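Local coordinates for protein ABC-type amino acid transport system, permease component (Caldanaerobacter subterraneus subsp. tengcongensis MB4, PDB 4YMU) that probably forms, together with a second copy of itself, the membrane-spanning part of an amino acid ABC transporter, and binds arginine within the membrane domain, at residues C[74-77]-C[78-81]; C[86-89]-C[90-94]. All blocks are in the same frame, centred on the assembly; numbering follows the deposited sequence.

Contact 1. Residues C[74-77]-C[78-81]; sequences IYNG and LMQF
Tyr75 swings its CG anti to the backbone N (chi1 -169°), while Met79 keeps CG beside its own N and then runs extended to CE; these settings bring the methyl over one face of the phenol ring. Met79 CE lies 4.2 Å from the centroid of the Tyr75 ring and 23° off the ring normal, a CH-pi contact displaced toward the rim, with Tyr75 CE1 the ring atom nearest to Met79 CE at 3.9 Å. One residue earlier, Ile74 and Leu78 run side by side: Ile74 CG2 meets Leu78 CD1 at 4.2 Å, and Leu78 CG sits 3.2 Å from Ile74 O. An alanine in place of Leu78 would lack the branch and so would probably leave Ile74 CG2, and also Met83 and Ile85 in the following loop, without the apolar surface they now lean on. Two backbone bonds define the turns: Met79 N to Asn76 O (3.2 Å, 152° at the hydrogen) and Phe81 N to Leu78 O (3.0 Å). Gly77 O approaches the Phe81 ring obliquely, 3.5 Å from Phe81 CE2. Gln80 NE2 is hydrogen-bonded to Glu187 OE1 of the second subunit, and Gln80 OE1 accepts from the backbone N of Tyr185 and of Phe186 there; the Phe81 ring meets Phe186 of that subunit edge-to-face. Two overlapping turns of type I geometry, Asn76 to Met79 and Leu78 to Phe81, thus carry the chain out of helix 67-75, with Gln80 and Phe81 set against the second subunit.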
# COMPACT_ATOMS: atom_id res chain seq x y z
N ILE C 74 -36.61 -9.01 -9.82
CA ILE C 74 -37.39 -9.62 -8.76
C ILE C 74 -38.85 -9.13 -8.80
O ILE C 74 -39.78 -9.94 -8.70
CB ILE C 74 -36.81 -9.37 -7.36
CG1 ILE C 74 -35.41 -9.99 -7.24
CG2 ILE C 74 -37.75 -9.95 -6.30
CD1 ILE C 74 -34.80 -9.82 -5.86
N TYR C 75 -39.05 -7.82 -8.93
CA TYR C 75 -40.38 -7.23 -8.82
C TYR C 75 -41.27 -7.50 -10.03
O TYR C 75 -42.27 -8.20 -9.93
CB TYR C 75 -40.27 -5.73 -8.54
CG TYR C 75 -41.58 -5.09 -8.14
CD1 TYR C 75 -42.23 -4.20 -8.99
CD2 TYR C 75 -42.17 -5.36 -6.91
CE1 TYR C 75 -43.44 -3.60 -8.62
CE2 TYR C 75 -43.38 -4.77 -6.53
CZ TYR C 75 -44.01 -3.89 -7.40
OH TYR C 75 -45.19 -3.30 -7.04
N ASN C 76 -40.91 -6.94 -11.18
CA ASN C 76 -41.66 -7.16 -12.40
C ASN C 76 -41.49 -8.57 -12.95
O ASN C 76 -42.46 -9.22 -13.33
CB ASN C 76 -41.21 -6.15 -13.46
CG ASN C 76 -41.54 -4.72 -13.07
OD1 ASN C 76 -42.29 -4.50 -12.11
ND2 ASN C 76 -40.99 -3.75 -13.80
N GLY C 77 -40.26 -9.06 -12.98
CA GLY C 77 -39.97 -10.32 -13.63
C GLY C 77 -40.63 -11.52 -12.99
O GLY C 77 -40.77 -12.57 -13.63
N LEU C 78 -41.07 -11.40 -11.75
CA LEU C 78 -41.67 -12.55 -11.09
C LEU C 78 -43.21 -12.62 -11.23
O LEU C 78 -43.81 -13.67 -10.99
CB LEU C 78 -41.24 -12.63 -9.63
CG LEU C 78 -39.78 -13.04 -9.45
CD1 LEU C 78 -39.48 -13.35 -7.99
CD2 LEU C 78 -39.43 -14.21 -10.35
N MET C 79 -43.82 -11.51 -11.64
CA MET C 79 -45.27 -11.42 -11.76
C MET C 79 -45.88 -12.53 -12.63
O MET C 79 -46.83 -13.21 -12.22
CB MET C 79 -45.67 -10.03 -12.26
CG MET C 79 -45.74 -8.99 -11.16
SD MET C 79 -45.63 -7.31 -11.80
CE MET C 79 -45.65 -6.36 -10.28
N GLN C 80 -45.30 -12.73 -13.81
CA GLN C 80 -45.80 -13.73 -14.75
C GLN C 80 -45.77 -15.16 -14.21
O GLN C 80 -46.21 -16.08 -14.88
CB GLN C 80 -45.01 -13.66 -16.06
CG GLN C 80 -43.54 -13.98 -15.89
CD GLN C 80 -42.74 -13.66 -17.13
OE1 GLN C 80 -42.40 -12.49 -17.39
NE2 GLN C 80 -42.43 -14.69 -17.91
N PHE C 81 -45.22 -15.35 -13.01
CA PHE C 81 -45.24 -16.65 -12.37
C PHE C 81 -46.27 -16.66 -11.26
O PHE C 81 -46.22 -17.50 -10.37
CB PHE C 81 -43.87 -17.01 -11.81
CG PHE C 81 -42.79 -17.06 -12.84
CD1 PHE C 81 -42.73 -18.11 -13.74
CD2 PHE C 81 -41.83 -16.06 -12.92
CE1 PHE C 81 -41.73 -18.16 -14.71
CE2 PHE C 81 -40.83 -16.10 -13.88
CZ PHE C 81 -40.78 -17.15 -14.78

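Contact 2. Residues C[86-89]-C[90-94]; sequences PAFT and AGVSA
Phe88 and Val92, one helical turn apart, form the close apolar part of the contact. With Phe88 CG anti to its N (chi1 179°), the ring stands out from the helix surface beside Val92, whose CG2 branch lies over one face, 4.0 Å from the ring centroid and 15° off the normal. The approach is offset toward the rim, which explains why Phe88 CZ is nearest to Val92 CG2, at 3.8 Å. Beneath this pair the backbone bond from Val92 N to Phe88 O is nearly straight (174°, 2.9 Å), and Gly91 N reaches Ala87 O at the same length. Lys24 makes a cation-pi contact with the Phe88 ring, and Leu25 and Leu28 of helix 12-44 pack on Val92.

The start of the helix is looser. Pro86, at the N-cap, is exposed; its carbonyl O takes a longer bond of 3.3 Å from Ala90 N, and its ring stays well clear of 90-94.

At the other end of the contact, Thr89 O is gripped twice: Ser93 N arrives at 2.9 Å and Ser93 OG at 2.7 Å, from opposite faces of the carbonyl plane. The Ser93 hydroxyl is spent on its own helix, and the side chain meets Ile74 of helix 67-75 through CB; the doubly held carbonyl is likely to be somewhat polarised.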
# COMPACT_ATOMS: atom_id res chain seq x y z
N PRO C 86 -44.71 -7.79 -2.27
CA PRO C 86 -44.78 -6.38 -1.86
C PRO C 86 -43.53 -5.58 -2.27
O PRO C 86 -42.52 -6.19 -2.63
CB PRO C 86 -44.88 -6.47 -0.33
CG PRO C 86 -45.44 -7.81 -0.05
CD PRO C 86 -44.97 -8.71 -1.16
N ALA C 87 -43.58 -4.26 -2.20
CA ALA C 87 -42.42 -3.48 -2.59
C ALA C 87 -41.27 -3.67 -1.59
O ALA C 87 -40.09 -3.74 -1.95
CB ALA C 87 -42.77 -2.01 -2.72
N PHE C 88 -41.65 -3.79 -0.32
CA PHE C 88 -40.69 -3.85 0.76
C PHE C 88 -39.84 -5.10 0.62
O PHE C 88 -38.62 -5.00 0.56
CB PHE C 88 -41.42 -3.86 2.10
CG PHE C 88 -40.52 -3.94 3.28
CD1 PHE C 88 -39.69 -2.88 3.61
CD2 PHE C 88 -40.51 -5.07 4.08
CE1 PHE C 88 -38.85 -2.95 4.71
CE2 PHE C 88 -39.68 -5.15 5.18
CZ PHE C 88 -38.84 -4.09 5.49
N THR C 89 -40.48 -6.26 0.55
CA THR C 89 -39.73 -7.51 0.43
C THR C 89 -38.92 -7.56 -0.87
O THR C 89 -37.84 -8.16 -0.91
CB THR C 89 -40.60 -8.77 0.57
OG1 THR C 89 -41.29 -9.00 -0.66
CG2 THR C 89 -41.60 -8.58 1.69
N ALA C 90 -39.42 -6.94 -1.93
CA ALA C 90 -38.67 -6.88 -3.18
C ALA C 90 -37.36 -6.09 -2.99
O ALA C 90 -36.28 -6.57 -3.35
CB ALA C 90 -39.50 -6.26 -4.29
N GLY C 91 -37.47 -4.89 -2.42
CA GLY C 91 -36.33 -4.03 -2.16
C GLY C 91 -35.33 -4.71 -1.25
O GLY C 91 -34.15 -4.80 -1.58
N VAL C 92 -35.81 -5.20 -0.11
CA VAL C 92 -34.98 -5.91 0.85
C VAL C 92 -34.22 -7.06 0.20
O VAL C 92 -33.01 -7.18 0.36
CB VAL C 92 -35.81 -6.49 2.01
CG1 VAL C 92 -35.02 -7.56 2.76
CG2 VAL C 92 -36.26 -5.38 2.96
N SER C 93 -34.94 -7.89 -0.56
CA SER C 93 -34.33 -9.02 -1.25
C SER C 93 -33.21 -8.60 -2.20
O SER C 93 -32.11 -9.16 -2.18
CB SER C 93 -35.39 -9.77 -2.05
OG SER C 93 -36.31 -10.38 -1.18
N ALA C 94 -33.53 -7.61 -3.03
CA ALA C 94 -32.63 -7.18 -4.08
C ALA C 94 -31.36 -6.59 -3.46
O ALA C 94 -30.24 -6.98 -3.81
CB ALA C 94 -33.32 -6.19 -4.99

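Overall arrangement
Contact 1 runs from the last part of helix 67-75 into the connection to helix 87-112, and contact 2 opens that second helix; their centres are about 12 Å apart. They touch directly: Ile74 CD1 packs 3.8 Å from Ala94 N, and Tyr75 CD2 lies 3.9 Å from Ala90 CB. Contact 1 reaches the second subunit, whereas no other chain touches contact 2, which packs on helix 12-44, helix 67-75 and on Ile166 and Phe168. Neither contact forms part of the arginine site: the Ile74 side chain and Gly91 are each about 13 Å from a bound arginine. Both helices nonetheless contribute to it, through Leu67 on one and Asn98, Ser99 and Tyr102 on the other.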